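Local structure of glutathione synthetase-like effector 30 (Gpa-GSS30-apo) (Globodera pallida, 5OET) at residues A[171-174]-A[178-181]; A[202-207]-A[518-523]; A[455-460]-A[466-471]. The protein is a nematode effector that resembles glutathione synthetase, the ATP-dependent ligase joining gamma-glutamylcysteine to glycine, and was probably recruited from that enzyme to a new role. All blocks are in the same frame, centred on the assembly; numbering follows the deposited sequence.

Interaction 1: A[171-174]-A[178-181]; sequences ASQE and QYVL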
loop_
_atom_site.group_PDB
_atom_site.type_symbol
_atom_site.label_atom_id
_atom_site.label_comp_id
_atom_site.label_asym_id
_atom_site.label_seq_id
_atom_site.Cartn_x
_atom_site.Cartn_y
_atom_site.Cartn_z
ATOM N N ALA A 171 27.968 -12.508 -1.380
ATOM C CA ALA A 171 28.533 -13.866 -1.351
ATOM C C ALA A 171 29.587 -13.899 -2.459
ATOM O O ALA A 171 29.280 -13.570 -3.595
ATOM C CB ALA A 171 27.463 -14.924 -1.571
ATOM N N SER A 172 30.827 -14.246 -2.121
ATOM C CA SER A 172 31.934 -14.179 -3.083
ATOM C C SER A 172 32.534 -15.552 -3.318
ATOM O O SER A 172 32.751 -16.293 -2.371
ATOM C CB SER A 172 33.005 -13.244 -2.555
ATOM O OG SER A 172 34.047 -13.084 -3.499
ATOM N N GLN A 173 32.822 -15.857 -4.577
ATOM C CA GLN A 173 33.327 -17.163 -4.992
ATOM C C GLN A 173 34.845 -17.234 -4.810
ATOM O O GLN A 173 35.596 -16.676 -5.611
ATOM C CB GLN A 173 32.957 -17.437 -6.467
ATOM C CG GLN A 173 32.928 -18.914 -6.867
ATOM C CD GLN A 173 32.279 -19.130 -8.241
ATOM O OE1 GLN A 173 32.893 -18.860 -9.271
ATOM N NE2 GLN A 173 31.028 -19.608 -8.257
ATOM N N GLU A 174 35.296 -17.906 -3.748
ATOM C CA GLU A 174 36.730 -18.221 -3.570
ATOM C C GLU A 174 37.134 -19.323 -4.562
ATOM O O GLU A 174 36.279 -19.850 -5.275
ATOM C CB GLU A 174 37.027 -18.671 -2.127
ATOM C CG GLU A 174 37.066 -17.570 -1.076
ATOM C CD GLU A 174 37.633 -18.067 0.253
ATOM O OE1 GLU A 174 37.576 -19.300 0.506
ATOM O OE2 GLU A 174 38.150 -17.237 1.046
ATOM N N GLN A 178 33.579 -22.483 -3.553
ATOM C CA GLN A 178 32.594 -22.306 -2.476
ATOM C C GLN A 178 32.484 -20.805 -2.131
ATOM O O GLN A 178 33.482 -20.058 -2.214
ATOM C CB GLN A 178 33.005 -23.146 -1.242
ATOM C CG GLN A 178 31.905 -24.048 -0.671
ATOM C CD GLN A 178 31.062 -23.417 0.437
ATOM O OE1 GLN A 178 31.286 -23.682 1.632
ATOM N NE2 GLN A 178 30.079 -22.592 0.046
ATOM N N TYR A 179 31.279 -20.355 -1.768
ATOM C CA TYR A 179 31.028 -18.924 -1.503
ATOM C C TYR A 179 31.361 -18.516 -0.067
ATOM O O TYR A 179 31.051 -19.257 0.857
ATOM C CB TYR A 179 29.579 -18.574 -1.842
ATOM C CG TYR A 179 29.262 -18.822 -3.295
ATOM C CD1 TYR A 179 29.816 -18.015 -4.287
ATOM C CD2 TYR A 179 28.422 -19.879 -3.694
ATOM C CE1 TYR A 179 29.545 -18.245 -5.632
ATOM C CE2 TYR A 179 28.138 -20.109 -5.037
ATOM C CZ TYR A 179 28.713 -19.289 -5.999
ATOM O OH TYR A 179 28.473 -19.479 -7.338
ATOM N N VAL A 180 32.003 -17.352 0.100
ATOM C CA VAL A 180 32.222 -16.742 1.430
ATOM C C VAL A 180 31.631 -15.324 1.536
ATOM O O VAL A 180 31.577 -14.576 0.555
ATOM C CB VAL A 180 33.699 -16.680 1.854
ATOM C CG1 VAL A 180 34.259 -18.080 2.007
ATOM C CG2 VAL A 180 34.522 -15.827 0.899
ATOM N N LEU A 181 31.198 -14.976 2.745
ATOM C CA LEU A 181 30.575 -13.691 3.011
ATOM C C LEU A 181 31.658 -12.614 3.031
ATOM O O LEU A 181 32.664 -12.761 3.744
ATOM C CB LEU A 181 29.843 -13.728 4.357
ATOM C CG LEU A 181 28.943 -12.522 4.697
ATOM C CD1 LEU A 181 27.728 -12.454 3.785
ATOM C CD2 LEU A 181 28.506 -12.571 6.158
#
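Ser172 and Val180 face each other as the hydrogen-bonded pair of a beta hairpin, illustrating how a strand pair can be firm along its backbone and looser toward its turn. Ser172 N reaches Val180 O at 2.8 Å, and Val180 N returns the bond to Ser172 O at 2.8 Å; both are close to straight. To either side lie the non-hydrogen-bonded pairs Ala171 with Leu181 and Gln173 with Tyr179, whose side chains share the opposite face of the sheet. The buried part lies around Ala171, whose CB sits 4.2 Å from Tyr179 CB, with Leu100 of helix 98-119 packing on both residues. The far edge of 171-173 is also occupied, with backbone bonds from Ala171 to Met452 and from Gln173 to Arg450.

Toward the turn the grip changes. Glu174 N still bonds to Gln178 O at 3.2 Å, closing the hairpin end, but both residues are exposed. Here the aliphatic part of Glu174 crosses Val180 at about a right angle, CG meeting CG2 at 3.7 Å, while its carboxylate carbon lies beside the two valine methyls and gains no polar partner from 178-181. On the other face, Gln173 runs out extended, with CG opposite the backbone N (chi1 -157°), and passes along the CD1-CE1 side of the Tyr179 ring. Its CB approaches CE1 at 3.6 Å, and the amide plane is turned 31° from the ring. At its end Gln173 NE2 makes a weak, strongly bent hydrogen bond of 2.7 Å to Tyr179 OH.

Interaction 2: A[202-207]-A[518-523]; sequences RLHRRM and VYDSPY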
loop_
_atom_site.group_PDB
_atom_site.type_symbol
_atom_site.label_atom_id
_atom_site.label_comp_id
_atom_site.label_asym_id
_atom_site.label_seq_id
_atom_site.Cartn_x
_atom_site.Cartn_y
_atom_site.Cartn_z
ATOM N N ARG A 202 7.158 -9.797 2.492
ATOM C CA ARG A 202 5.787 -10.326 2.361
ATOM C C ARG A 202 5.387 -10.633 0.915
ATOM O O ARG A 202 4.679 -11.622 0.667
ATOM C CB ARG A 202 4.734 -9.382 3.000
ATOM C CG ARG A 202 4.704 -9.431 4.536
ATOM C CD ARG A 202 3.452 -8.797 5.143
ATOM N NE ARG A 202 3.362 -7.368 4.791
ATOM C CZ ARG A 202 2.290 -6.732 4.307
ATOM N NH1 ARG A 202 1.107 -7.364 4.143
ATOM N NH2 ARG A 202 2.394 -5.419 4.016
ATOM N N LEU A 203 5.807 -9.778 -0.017
ATOM C CA LEU A 203 5.507 -9.982 -1.436
ATOM C C LEU A 203 6.007 -11.336 -1.904
ATOM O O LEU A 203 5.268 -12.097 -2.510
ATOM C CB LEU A 203 6.131 -8.891 -2.320
ATOM C CG LEU A 203 5.899 -9.026 -3.836
ATOM C CD1 LEU A 203 4.440 -9.321 -4.171
ATOM C CD2 LEU A 203 6.381 -7.778 -4.551
ATOM N N HIS A 204 7.272 -11.606 -1.610
ATOM C CA HIS A 204 7.933 -12.809 -2.081
ATOM C C HIS A 204 7.502 -14.063 -1.360
ATOM O O HIS A 204 7.517 -15.124 -1.962
ATOM C CB HIS A 204 9.450 -12.655 -2.006
ATOM C CG HIS A 204 10.017 -11.805 -3.086
ATOM N ND1 HIS A 204 11.324 -11.370 -3.077
ATOM C CD2 HIS A 204 9.464 -11.314 -4.216
ATOM C CE1 HIS A 204 11.550 -10.651 -4.161
ATOM N NE2 HIS A 204 10.434 -10.597 -4.868
ATOM N N ARG A 205 7.127 -13.966 -0.086
ATOM C CA ARG A 205 6.575 -15.133 0.614
ATOM C C ARG A 205 5.255 -15.556 -0.048
ATOM O O ARG A 205 4.944 -16.735 -0.147
ATOM C CB ARG A 205 6.375 -14.840 2.094
ATOM C CG ARG A 205 6.073 -16.072 2.950
ATOM C CD ARG A 205 5.671 -15.722 4.391
ATOM N NE ARG A 205 6.541 -14.675 4.947
ATOM C CZ ARG A 205 7.716 -14.873 5.542
ATOM N NH1 ARG A 205 8.220 -16.102 5.718
ATOM N NH2 ARG A 205 8.407 -13.819 5.968
ATOM N N ARG A 206 4.517 -14.562 -0.527
ATOM C CA ARG A 206 3.252 -14.760 -1.183
ATOM C C ARG A 206 3.422 -15.399 -2.565
ATOM O O ARG A 206 2.714 -16.342 -2.880
ATOM C CB ARG A 206 2.511 -13.417 -1.270
ATOM C CG ARG A 206 1.097 -13.494 -1.814
ATOM C CD ARG A 206 0.514 -12.102 -2.045
ATOM N NE ARG A 206 -0.523 -12.195 -3.077
ATOM C CZ ARG A 206 -0.338 -12.039 -4.394
ATOM N NH1 ARG A 206 0.853 -11.705 -4.915
ATOM N NH2 ARG A 206 -1.381 -12.187 -5.199
ATOM N N MET A 207 4.349 -14.892 -3.375
ATOM C CA MET A 207 4.616 -15.464 -4.708
ATOM C C MET A 207 5.057 -16.923 -4.639
ATOM O O MET A 207 4.557 -17.782 -5.377
ATOM C CB MET A 207 5.718 -14.693 -5.453
ATOM C CG MET A 207 5.484 -13.214 -5.659
ATOM S SD MET A 207 3.873 -12.874 -6.368
ATOM C CE MET A 207 4.161 -13.355 -8.071
ATOM N N VAL A 518 17.388 -3.716 -8.397
ATOM C CA VAL A 518 16.048 -4.229 -8.191
ATOM C C VAL A 518 15.922 -4.726 -6.745
ATOM O O VAL A 518 16.844 -5.284 -6.200
ATOM C CB VAL A 518 15.788 -5.332 -9.254
ATOM C CG1 VAL A 518 15.115 -6.580 -8.695
ATOM C CG2 VAL A 518 14.988 -4.777 -10.406
ATOM N N TYR A 519 14.781 -4.524 -6.115
ATOM C CA TYR A 519 14.606 -5.022 -4.764
ATOM C C TYR A 519 14.361 -6.492 -4.837
ATOM O O TYR A 519 13.726 -6.976 -5.746
ATOM C CB TYR A 519 13.449 -4.337 -4.058
ATOM C CG TYR A 519 13.790 -2.935 -3.716
ATOM C CD1 TYR A 519 14.472 -2.621 -2.525
ATOM C CD2 TYR A 519 13.477 -1.899 -4.602
ATOM C CE1 TYR A 519 14.810 -1.308 -2.227
ATOM C CE2 TYR A 519 13.811 -0.590 -4.319
ATOM C CZ TYR A 519 14.481 -0.307 -3.136
ATOM O OH TYR A 519 14.790 0.989 -2.918
ATOM N N ASP A 520 14.851 -7.199 -3.848
ATOM C CA ASP A 520 14.818 -8.636 -3.864
ATOM C C ASP A 520 14.664 -9.091 -2.418
ATOM O O ASP A 520 14.628 -8.269 -1.524
ATOM C CB ASP A 520 16.127 -9.139 -4.485
ATOM C CG ASP A 520 16.016 -10.537 -5.056
ATOM O OD1 ASP A 520 15.161 -11.322 -4.571
ATOM O OD2 ASP A 520 16.787 -10.863 -5.996
ATOM N N SER A 521 14.543 -10.382 -2.192
ATOM C CA SER A 521 14.646 -10.922 -0.842
ATOM C C SER A 521 15.249 -12.344 -0.895
ATOM O O SER A 521 15.095 -13.047 -1.884
ATOM C CB SER A 521 13.279 -10.893 -0.140
ATOM O OG SER A 521 12.443 -11.923 -0.611
ATOM N N PRO A 522 15.957 -12.755 0.165
ATOM C CA PRO A 522 16.707 -13.987 0.064
ATOM C C PRO A 522 15.819 -15.205 0.238
ATOM O O PRO A 522 14.857 -15.155 1.011
ATOM C CB PRO A 522 17.694 -13.879 1.224
ATOM C CG PRO A 522 16.923 -13.141 2.253
ATOM C CD PRO A 522 16.044 -12.179 1.511
ATOM N N TYR A 523 16.118 -16.262 -0.521
ATOM C CA TYR A 523 15.594 -17.596 -0.261
ATOM C C TYR A 523 16.782 -18.453 0.195
ATOM O O TYR A 523 17.704 -18.703 -0.576
ATOM C CB TYR A 523 14.925 -18.190 -1.505
ATOM C CG TYR A 523 14.103 -19.428 -1.220
ATOM C CD1 TYR A 523 14.695 -20.696 -1.189
ATOM C CD2 TYR A 523 12.730 -19.335 -0.979
ATOM C CE1 TYR A 523 13.938 -21.835 -0.944
ATOM C CE2 TYR A 523 11.971 -20.467 -0.715
ATOM C CZ TYR A 523 12.574 -21.715 -0.695
ATOM O OH TYR A 523 11.813 -22.837 -0.444
#
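His204 and Ser521, 317 residues apart in the chain, meet through a single imidazole, a worked example of one polar side chain bridging a helix and a sheet. Their CA atoms are 7.1 Å apart, so the backbones do not touch and the side chain has to span the distance. From helix 196-210 the histidine leaves toward the strand. Its CB already lies 3.4 Å from Ser521 OG, and CG follows at nearly the same separation. With CG opposite the carbonyl carbon (chi1 -76°), the ring is laid so that ND1 meets the serine: ND1 and Ser521 OG form a hydrogen bond of 2.8 Å, near the ring plane. The serine answers with its hydroxyl placed between its own backbone N and carbonyl carbon (chi1 76°), on the side that faces the helix.

Next round the ring, CE1 comes to 3.6 Å from Ser521 N and 3.7 Å from Asp520 OD1. The carboxylate stands almost upright to the imidazole, their planes 83° apart, and is not hydrogen-bonded to it. Instead Asp520 OD1 accepts Ser521 N at 2.6 Å, on its anti side, and OD2 is bound by Ser502 and Ser94. At the tip, His204 NE2 donates to Ser90 O of strand 83-90. Both ring nitrogens are therefore engaged in a buried setting, which would fix the rotation of the imidazole. Further round the helix, Arg206 reaches Glu270 of the second subunit. Such a layer of helix against a mixed beta sheet belongs to the alpha/beta architecture of the eukaryotic glutathione synthetase family, itself part of the ATP-grasp superfamily.

Interaction 3: A[455-460]-A[466-471]; sequences KNHFVR and TLNLDA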
loop_
_atom_site.group_PDB
_atom_site.type_symbol
_atom_site.label_atom_id
_atom_site.label_comp_id
_atom_site.label_asym_id
_atom_site.label_seq_id
_atom_site.Cartn_x
_atom_site.Cartn_y
_atom_site.Cartn_z
ATOM N N LYS A 455 19.954 -16.652 -11.303
ATOM C CA LYS A 455 18.939 -16.359 -12.315
ATOM C C LYS A 455 17.642 -15.920 -11.619
ATOM O O LYS A 455 17.239 -16.503 -10.607
ATOM C CB LYS A 455 18.670 -17.601 -13.171
ATOM C CG LYS A 455 19.823 -18.061 -14.070
ATOM C CD LYS A 455 19.675 -17.577 -15.518
ATOM C CE LYS A 455 20.272 -18.565 -16.540
ATOM N NZ LYS A 455 21.686 -18.273 -16.927
ATOM N N ASN A 456 16.998 -14.893 -12.164
ATOM C CA ASN A 456 15.727 -14.407 -11.655
ATOM C C ASN A 456 15.031 -13.612 -12.754
ATOM O O ASN A 456 15.601 -13.407 -13.851
ATOM C CB ASN A 456 15.958 -13.534 -10.414
ATOM C CG ASN A 456 14.853 -13.681 -9.372
ATOM O OD1 ASN A 456 13.674 -13.745 -9.721
ATOM N ND2 ASN A 456 15.223 -13.743 -8.104
ATOM N N HIS A 457 13.805 -13.181 -12.480
ATOM C CA HIS A 457 13.052 -12.349 -13.407
ATOM C C HIS A 457 12.856 -10.955 -12.816
ATOM O O HIS A 457 12.584 -10.814 -11.633
ATOM C CB HIS A 457 11.695 -12.992 -13.696
ATOM C CG HIS A 457 11.772 -14.468 -13.892
ATOM N ND1 HIS A 457 12.295 -15.036 -15.027
ATOM C CD2 HIS A 457 11.416 -15.493 -13.083
ATOM C CE1 HIS A 457 12.263 -16.352 -14.908
ATOM N NE2 HIS A 457 11.747 -16.655 -13.731
ATOM N N PHE A 458 12.960 -9.929 -13.648
ATOM C CA PHE A 458 12.921 -8.527 -13.204
ATOM C C PHE A 458 11.658 -7.808 -13.696
ATOM O O PHE A 458 11.400 -7.765 -14.887
ATOM C CB PHE A 458 14.151 -7.808 -13.762
ATOM C CG PHE A 458 15.423 -8.035 -12.990
ATOM C CD1 PHE A 458 15.549 -9.022 -12.009
ATOM C CD2 PHE A 458 16.543 -7.228 -13.283
ATOM C CE1 PHE A 458 16.752 -9.170 -11.320
ATOM C CE2 PHE A 458 17.739 -7.381 -12.592
ATOM C CZ PHE A 458 17.844 -8.358 -11.608
ATOM N N VAL A 459 10.895 -7.231 -12.782
ATOM C CA VAL A 459 9.629 -6.583 -13.111
ATOM C C VAL A 459 9.787 -5.081 -12.978
ATOM O O VAL A 459 10.087 -4.602 -11.899
ATOM C CB VAL A 459 8.538 -7.048 -12.144
ATOM C CG1 VAL A 459 7.183 -6.462 -12.528
ATOM C CG2 VAL A 459 8.509 -8.559 -12.127
ATOM N N ARG A 460 9.578 -4.348 -14.068
ATOM C CA ARG A 460 9.765 -2.907 -14.088
ATOM C C ARG A 460 8.502 -2.214 -14.548
ATOM O O ARG A 460 7.761 -2.772 -15.347
ATOM C CB ARG A 460 10.881 -2.522 -15.033
ATOM C CG ARG A 460 12.242 -2.511 -14.371
ATOM C CD ARG A 460 13.352 -2.332 -15.403
ATOM N NE ARG A 460 14.135 -3.562 -15.626
ATOM C CZ ARG A 460 14.988 -3.772 -16.640
ATOM N NH1 ARG A 460 15.201 -2.842 -17.581
ATOM N NH2 ARG A 460 15.650 -4.932 -16.709
ATOM N N THR A 466 11.635 -8.882 -17.718
ATOM C CA THR A 466 12.838 -9.501 -18.254
ATOM C C THR A 466 13.064 -10.867 -17.584
ATOM O O THR A 466 13.396 -10.931 -16.387
ATOM C CB THR A 466 14.052 -8.589 -17.988
ATOM O OG1 THR A 466 13.642 -7.222 -18.104
ATOM C CG2 THR A 466 15.148 -8.858 -18.986
ATOM N N LEU A 467 12.879 -11.938 -18.355
ATOM C CA LEU A 467 12.880 -13.301 -17.829
ATOM C C LEU A 467 14.250 -13.973 -17.950
ATOM O O LEU A 467 14.955 -13.820 -18.942
ATOM C CB LEU A 467 11.840 -14.145 -18.576
ATOM C CG LEU A 467 10.411 -13.625 -18.764
ATOM C CD1 LEU A 467 9.613 -14.596 -19.625
ATOM C CD2 LEU A 467 9.708 -13.374 -17.441
ATOM N N ASN A 468 14.618 -14.708 -16.918
ATOM C CA ASN A 468 15.838 -15.515 -16.883
ATOM C C ASN A 468 17.134 -14.695 -17.037
ATOM O O ASN A 468 18.035 -15.097 -17.726
ATOM C CB ASN A 468 15.764 -16.661 -17.901
ATOM C CG ASN A 468 14.608 -17.599 -17.640
ATOM O OD1 ASN A 468 13.692 -17.711 -18.457
ATOM N ND2 ASN A 468 14.644 -18.285 -16.499
ATOM N N LEU A 469 17.204 -13.545 -16.382
ATOM C CA LEU A 469 18.437 -12.768 -16.316
ATOM C C LEU A 469 19.424 -13.398 -15.353
ATOM O O LEU A 469 19.017 -13.931 -14.320
ATOM C CB LEU A 469 18.151 -11.366 -15.783
ATOM C CG LEU A 469 17.541 -10.403 -16.778
ATOM C CD1 LEU A 469 16.949 -9.225 -16.024
ATOM C CD2 LEU A 469 18.579 -9.973 -17.815
ATOM N N ASP A 470 20.713 -13.292 -15.670
ATOM C CA ASP A 470 21.760 -13.433 -14.655
ATOM C C ASP A 470 21.742 -12.200 -13.772
ATOM O O ASP A 470 21.734 -11.095 -14.284
ATOM C CB ASP A 470 23.136 -13.552 -15.306
ATOM C CG ASP A 470 23.273 -14.796 -16.163
ATOM O OD1 ASP A 470 22.236 -15.459 -16.428
ATOM O OD2 ASP A 470 24.427 -15.090 -16.568
ATOM N N ALA A 471 21.743 -12.389 -12.458
ATOM C CA ALA A 471 21.871 -11.279 -11.505
ATOM C C ALA A 471 22.755 -11.634 -10.326
ATOM O O ALA A 471 22.899 -12.800 -9.997
ATOM C CB ALA A 471 20.502 -10.867 -11.005
#
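A beta bulge, with Leu467 and Asn468 facing His457, interrupts an antiparallel strand pair and shows how a one-residue shift in register can be filled by a side chain. Before it, Phe458 N bonds to Thr466 O at 2.9 Å and Thr466 N to Phe458 O; beyond it, Asn456 and Leu469 exchange backbone bonds in the next hydrogen-bonded pair. Between them the backbone N of Asn468 turns to an imidazole: it donates to His457 ND1 at 3.0 Å, from 26° out of the ring plane. The left-handed backbone of Asn468 makes the corner here, and its amide lies beside the histidine, bonded through ND2 to Gln42. Asn456 likewise looks elsewhere, giving ND2 to Ser94 and to Tyr92 O.

The corner carries the chain from the short strand 466-467 into the long strand 469-484 of the large mixed sheet. On the face of Phe458 and Leu469 the contact is apolar: Leu469 CD1 lies over one face of the Phe458 ring, 3.4 Å from CD2, and Ala471 CB meets CZ at 3.7 Å. Ser502 and Leu504 of strand 490-504 pack on the same phenylalanine. On the other face, Lys455, bent along its length, lies beside Asp470, both side chains pointing the same way, and NZ makes a salt bridge of 2.9 Å with Asp470 OD1, on its syn side.

How the interactions relate
All three contacts reach the same mixed sheet, yet their chemistry follows their depth. Interaction 2 is fully buried and small, relying on polar side chains with several partners. Interactions 1 and 3 are partly buried strand pairs, held mainly by backbone bonds, with Glu174 and Lys455 exposed to solvent. Strands 160-173 and 469-484 are neighbours, so interactions 1 and 3 belong to adjoining strands, although their centres are about 22 Å apart. Interactions 2 and 3 do meet: Val518 CG1 packs 4.0 Å from Phe458 CE1, and Asp520 and Asn456 share Ser94 as a partner. Only in interaction 2 is one segment a helix; elsewhere a helix packs from outside, 98-119 on interaction 1 and 44-59 on interaction 3.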